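Local atomic coordinates of gala protein type 1, 3 or 4 (Legionella pneumophila subsp. pneumophila, PDB entry 4XA9), a protein that probably binds small GTPases and may activate their GTP hydrolysis through a leucine-rich repeat domain. Residues K142-F147 with E166-A171; S160-K165 with N185-L190. All blocks are in the same frame, centred on the assembly; numbering follows the deposited sequence.

Contact 1 (K142-F147 with E166-A171); sequences KIDLCF and ELIASA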
loop_
_atom_site.group_PDB
_atom_site.type_symbol
_atom_site.label_atom_id
_atom_site.label_comp_id
_atom_site.label_asym_id
_atom_site.label_seq_id
_atom_site.Cartn_x
_atom_site.Cartn_y
_atom_site.Cartn_z
ATOM N N LYS A 142 -15.063 2.425 -12.471
ATOM C CA LYS A 142 -14.306 2.034 -11.285
ATOM C C LYS A 142 -13.207 3.043 -10.970
ATOM O O LYS A 142 -12.445 3.431 -11.856
ATOM C CB LYS A 142 -13.685 0.648 -11.471
ATOM C CG LYS A 142 -12.738 0.243 -10.337
ATOM C CD LYS A 142 -12.172 -1.160 -10.540
ATOM C CE LYS A 142 -11.233 -1.540 -9.397
ATOM N NZ LYS A 142 -10.717 -2.932 -9.537
ATOM N N ILE A 143 -13.130 3.465 -9.710
ATOM C CA ILE A 143 -12.061 4.349 -9.252
ATOM C C ILE A 143 -11.484 3.847 -7.928
ATOM O O ILE A 143 -12.226 3.517 -6.995
ATOM C CB ILE A 143 -12.533 5.814 -9.039
ATOM C CG1 ILE A 143 -13.629 6.210 -10.031
ATOM C CG2 ILE A 143 -11.355 6.784 -9.173
ATOM C CD1 ILE A 143 -14.054 7.670 -9.894
ATOM N N ASP A 144 -10.158 3.796 -7.855
ATOM C CA ASP A 144 -9.456 3.481 -6.620
ATOM C C ASP A 144 -8.690 4.721 -6.189
ATOM O O ASP A 144 -7.780 5.172 -6.895
ATOM C CB ASP A 144 -8.518 2.286 -6.816
ATOM C CG ASP A 144 -7.962 1.740 -5.498
ATOM O OD1 ASP A 144 -7.769 2.530 -4.545
ATOM O OD2 ASP A 144 -7.702 0.517 -5.424
ATOM N N LEU A 145 -9.055 5.270 -5.035
ATOM C CA LEU A 145 -8.484 6.530 -4.572
ATOM C C LEU A 145 -7.827 6.441 -3.196
ATOM O O LEU A 145 -7.715 7.450 -2.503
ATOM C CB LEU A 145 -9.569 7.614 -4.539
ATOM C CG LEU A 145 -10.105 8.020 -5.906
ATOM C CD1 LEU A 145 -11.332 8.919 -5.780
ATOM C CD2 LEU A 145 -8.995 8.703 -6.707
ATOM N N CYS A 146 -7.392 5.247 -2.802
ATOM C CA CYS A 146 -6.788 5.052 -1.482
ATOM C C CYS A 146 -5.643 6.028 -1.237
ATOM O O CYS A 146 -4.926 6.382 -2.165
ATOM C CB CYS A 146 -6.280 3.619 -1.325
ATOM S SG CYS A 146 -7.573 2.375 -1.371
ATOM N N PHE A 147 -5.497 6.463 0.012
ATOM C CA PHE A 147 -4.405 7.343 0.440
ATOM C C PHE A 147 -4.485 8.732 -0.182
ATOM O O PHE A 147 -3.462 9.390 -0.362
ATOM C CB PHE A 147 -3.030 6.732 0.123
ATOM C CG PHE A 147 -2.886 5.289 0.533
ATOM C CD1 PHE A 147 -2.973 4.917 1.866
ATOM C CD2 PHE A 147 -2.621 4.315 -0.414
ATOM C CE1 PHE A 147 -2.828 3.596 2.247
ATOM C CE2 PHE A 147 -2.473 2.986 -0.041
ATOM C CZ PHE A 147 -2.574 2.629 1.294
ATOM N N GLU A 166 -17.797 0.717 -8.957
ATOM C CA GLU A 166 -16.858 0.279 -7.939
ATOM C C GLU A 166 -16.006 1.436 -7.446
ATOM O O GLU A 166 -15.347 2.113 -8.228
ATOM C CB GLU A 166 -15.979 -0.848 -8.483
ATOM C CG GLU A 166 -16.780 -2.084 -8.859
ATOM C CD GLU A 166 -15.942 -3.164 -9.494
ATOM O OE1 GLU A 166 -15.216 -2.864 -10.465
ATOM O OE2 GLU A 166 -16.010 -4.314 -9.014
ATOM N N LEU A 167 -16.027 1.661 -6.138
ATOM C CA LEU A 167 -15.264 2.742 -5.542
ATOM C C LEU A 167 -14.398 2.227 -4.383
ATOM O O LEU A 167 -14.900 1.638 -3.428
ATOM C CB LEU A 167 -16.211 3.855 -5.068
ATOM C CG LEU A 167 -15.564 5.059 -4.392
ATOM C CD1 LEU A 167 -14.558 5.710 -5.327
ATOM C CD2 LEU A 167 -16.622 6.066 -3.956
ATOM N N ILE A 168 -13.093 2.442 -4.494
ATOM C CA ILE A 168 -12.140 2.095 -3.446
ATOM C C ILE A 168 -11.592 3.399 -2.902
ATOM O O ILE A 168 -10.977 4.172 -3.643
ATOM C CB ILE A 168 -10.964 1.216 -3.972
ATOM C CG1 ILE A 168 -11.434 0.266 -5.072
ATOM C CG2 ILE A 168 -10.268 0.456 -2.837
ATOM C CD1 ILE A 168 -12.311 -0.813 -4.585
ATOM N N ALA A 169 -11.813 3.654 -1.617
ATOM C CA ALA A 169 -11.389 4.915 -1.027
ATOM C C ALA A 169 -10.998 4.733 0.437
ATOM O O ALA A 169 -11.580 5.356 1.328
ATOM C CB ALA A 169 -12.493 5.959 -1.167
ATOM N N SER A 170 -10.004 3.880 0.675
ATOM C CA SER A 170 -9.522 3.621 2.028
ATOM C C SER A 170 -8.448 4.631 2.414
ATOM O O SER A 170 -7.659 5.043 1.569
ATOM C CB SER A 170 -8.971 2.193 2.148
ATOM O OG SER A 170 -9.979 1.218 1.927
ATOM N N ALA A 171 -8.414 5.003 3.692
ATOM C CA ALA A 171 -7.493 6.029 4.191
ATOM C C ALA A 171 -7.684 7.335 3.431
ATOM O O ALA A 171 -6.729 7.897 2.888
ATOM C CB ALA A 171 -6.042 5.554 4.093
HETATM O O HOH W 1 -12.661 -4.907 -10.777
#

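Contact 2 (S160-K165 with N185-L190); sequences SNINIK and NNQLTL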
loop_
_atom_site.group_PDB
_atom_site.type_symbol
_atom_site.label_atom_id
_atom_site.label_comp_id
_atom_site.label_asym_id
_atom_site.label_seq_id
_atom_site.Cartn_x
_atom_site.Cartn_y
_atom_site.Cartn_z
ATOM N N SER A 160 -22.608 11.091 -6.000
ATOM C CA SER A 160 -23.593 11.587 -6.960
ATOM C C SER A 160 -23.307 11.100 -8.379
ATOM O O SER A 160 -24.165 11.207 -9.256
ATOM C CB SER A 160 -23.643 13.119 -6.948
ATOM O OG SER A 160 -22.413 13.684 -7.379
ATOM N N ASN A 161 -22.101 10.579 -8.609
ATOM C CA ASN A 161 -21.730 10.078 -9.932
ATOM C C ASN A 161 -22.414 8.747 -10.220
ATOM O O ASN A 161 -22.027 7.704 -9.690
ATOM C CB ASN A 161 -20.206 9.929 -10.063
ATOM C CG ASN A 161 -19.762 9.670 -11.501
ATOM O OD1 ASN A 161 -20.510 9.103 -12.303
ATOM N ND2 ASN A 161 -18.529 10.062 -11.824
ATOM N N ILE A 162 -23.407 8.796 -11.099
ATOM C CA ILE A 162 -24.263 7.654 -11.394
ATOM C C ILE A 162 -23.527 6.534 -12.139
ATOM O O ILE A 162 -23.970 5.378 -12.159
ATOM C CB ILE A 162 -25.491 8.120 -12.217
ATOM C CG1 ILE A 162 -26.776 7.538 -11.634
ATOM C CG2 ILE A 162 -25.315 7.836 -13.705
ATOM C CD1 ILE A 162 -27.180 8.196 -10.332
ATOM N N ASN A 163 -22.385 6.874 -12.730
ATOM C CA ASN A 163 -21.626 5.933 -13.537
ATOM C C ASN A 163 -20.765 4.963 -12.726
ATOM O O ASN A 163 -20.500 3.848 -13.167
ATOM C CB ASN A 163 -20.735 6.703 -14.520
ATOM C CG ASN A 163 -21.532 7.578 -15.470
ATOM O OD1 ASN A 163 -21.488 8.807 -15.396
ATOM N ND2 ASN A 163 -22.260 6.945 -16.372
ATOM N N ILE A 164 -20.320 5.380 -11.548
ATOM C CA ILE A 164 -19.381 4.564 -10.784
ATOM C C ILE A 164 -20.030 3.313 -10.203
ATOM O O ILE A 164 -21.003 3.399 -9.452
ATOM C CB ILE A 164 -18.745 5.363 -9.638
ATOM C CG1 ILE A 164 -18.173 6.677 -10.160
ATOM C CG2 ILE A 164 -17.650 4.538 -8.955
ATOM C CD1 ILE A 164 -17.557 7.535 -9.070
ATOM N N LYS A 165 -19.476 2.150 -10.541
ATOM C CA LYS A 165 -19.967 0.874 -10.023
ATOM C C LYS A 165 -19.074 0.367 -8.895
ATOM O O LYS A 165 -19.526 -0.335 -7.990
ATOM C CB LYS A 165 -20.040 -0.171 -11.137
ATOM C CG LYS A 165 -21.092 0.120 -12.192
ATOM C CD LYS A 165 -22.489 -0.008 -11.616
ATOM C CE LYS A 165 -23.549 0.307 -12.659
ATOM N NZ LYS A 165 -23.481 1.725 -13.116
ATOM N N ASN A 185 -26.253 5.894 -2.127
ATOM C CA ASN A 185 -26.021 5.626 -3.546
ATOM C C ASN A 185 -26.637 4.296 -3.966
ATOM O O ASN A 185 -26.515 3.301 -3.251
ATOM C CB ASN A 185 -24.515 5.622 -3.842
ATOM C CG ASN A 185 -24.198 5.255 -5.274
ATOM O OD1 ASN A 185 -24.309 4.095 -5.663
ATOM N ND2 ASN A 185 -23.753 6.234 -6.054
ATOM N N ASN A 186 -27.288 4.277 -5.126
ATOM C CA ASN A 186 -27.962 3.069 -5.600
ATOM C C ASN A 186 -27.308 2.399 -6.799
ATOM O O ASN A 186 -27.911 1.528 -7.418
ATOM C CB ASN A 186 -29.418 3.383 -5.952
ATOM C CG ASN A 186 -30.231 3.793 -4.745
ATOM O OD1 ASN A 186 -30.609 2.953 -3.929
ATOM N ND2 ASN A 186 -30.519 5.086 -4.632
ATOM N N GLN A 187 -26.081 2.788 -7.134
ATOM C CA GLN A 187 -25.404 2.188 -8.284
ATOM C C GLN A 187 -24.191 1.348 -7.890
ATOM O O GLN A 187 -23.901 0.335 -8.531
ATOM C CB GLN A 187 -24.977 3.267 -9.285
ATOM C CG GLN A 187 -26.132 3.932 -10.007
ATOM C CD GLN A 187 -26.814 4.982 -9.163
ATOM O OE1 GLN A 187 -26.158 5.736 -8.441
ATOM N NE2 GLN A 187 -28.138 5.037 -9.243
ATOM N N LEU A 188 -23.485 1.769 -6.846
ATOM C CA LEU A 188 -22.296 1.052 -6.379
ATOM C C LEU A 188 -22.596 -0.400 -6.018
ATOM O O LEU A 188 -23.532 -0.686 -5.271
ATOM C CB LEU A 188 -21.691 1.757 -5.163
ATOM C CG LEU A 188 -21.082 3.144 -5.362
ATOM C CD1 LEU A 188 -20.673 3.709 -4.009
ATOM C CD2 LEU A 188 -19.879 3.072 -6.297
ATOM N N THR A 189 -21.793 -1.310 -6.554
ATOM C CA THR A 189 -21.911 -2.727 -6.230
ATOM C C THR A 189 -20.748 -3.178 -5.356
ATOM O O THR A 189 -20.814 -4.210 -4.701
ATOM C CB THR A 189 -21.949 -3.598 -7.497
ATOM O OG1 THR A 189 -20.729 -3.428 -8.231
ATOM C CG2 THR A 189 -23.126 -3.210 -8.376
ATOM N N LEU A 190 -19.682 -2.390 -5.354
ATOM C CA LEU A 190 -18.509 -2.659 -4.538
ATOM C C LEU A 190 -18.030 -1.345 -3.941
ATOM O O LEU A 190 -17.801 -0.374 -4.655
ATOM C CB LEU A 190 -17.408 -3.333 -5.371
ATOM C CG LEU A 190 -16.169 -3.897 -4.665
ATOM C CD1 LEU A 190 -15.556 -5.043 -5.456
ATOM C CD2 LEU A 190 -15.142 -2.816 -4.481
HETATM O O HOH W 2 -22.652 5.545 -8.318
#

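Contact 1 (K142-F147 with E166-A171)
I143 and I168 show how two consecutive strands of a repeat protein are knitted together: I168 N donates to I143 O at 2.9 Å and 174°, next to the bonds from I143 N to E166 O and from L145 N to I168 O. Backbone bonding continues past the strand ends, where F147 N donates to S170 O at 3.0 Å. Between these, S170 N donates to the sulfur of C146, SG, at 3.5 Å. C146 N meanwhile binds D144 OD1 at 3.2 Å, closing an Asx turn that holds the carboxylate.

Strands 142-144 and 166-168, with helix 151-159 between them, make a right-handed beta-alpha-beta unit of the leucine-rich repeat solenoid, and their axes run 3° from parallel.

Van der Waals packing follows on the face that carries D144 and I168, and continues into the loops. With its CG anti to the backbone N (chi1 -169°), D144 lays its carboxylate carbon CG against I168 CB at 3.4 Å. Apolar contacts join I168 CG2 to C146 SG and, farther on, A171 CB to F147 CD1 at 3.8 Å; F147 also stacks on an aromatic side chain of another protein chain.

The charged pair is looser. Extended K142 crosses E166, and a water accepts from K142 NZ and donates to E166 OE1; K142 NZ also bonds Y121 OH.

Contact 2 (S160-K165 with N185-L190)
Q187 and I162 meet where two successive loops lie against each other. Q187 bends at chi2 (79°), folding its amide back so that all three of its outer atoms face the end of I162; OE1 lies 3.3 Å from I162 CD1 and the two side chains cross at a slant. K165, bent at both chi2 and chi4, curls along the other loop, and its CD comes within 3.4 Å of Q187 O. I164 and L188 instead lie alongside each other and point the same way, with CG2 of I164 3.8 Å from CD2 of L188.

The polar grip centres on K165 O, which takes T189 N in its carbonyl plane at 2.9 Å and L190 N only weakly. A water gives its protons to N161 O and I164 O and accepts from N185 ND2, whose second partner is A159 O. The other end of that amide, N185 OD1, receives both Q187 N and L188 N, the latter at 2.7 Å and 175°, which fixes the rotation of the group. N161 OD1 likewise accepts from N163 N, while ND2 bonds L135 O and S138 O. These two Asx turns lie in the loops leading from helices 151-159 and 176-184 to strands 166-168 and 190-192 of the leucine-rich repeat solenoid.

Overall arrangement
Residues 160-165 run directly into 166-171, and 185-190 brings the chain to strand 190-192, the next in the sheet, so contact 1 joins strands 142-144 and 166-168, and contact 2 joins the loops that precede strands 166-168 and 190-192. Their centres lie about 13 Å apart, and they touch: L167 N probably donates to L190 O at 3.1 Å, I168 CD1 packs on L190 CD2 at 3.5 Å, and I143 CD1 meets I164 CD1 at 3.6 Å. The centre of contact 1 lies about 6 Å from the centre of the chain, and this contact reaches another protein chain; that of contact 2 lies about 15 Å from it, with no such neighbour within the assembly.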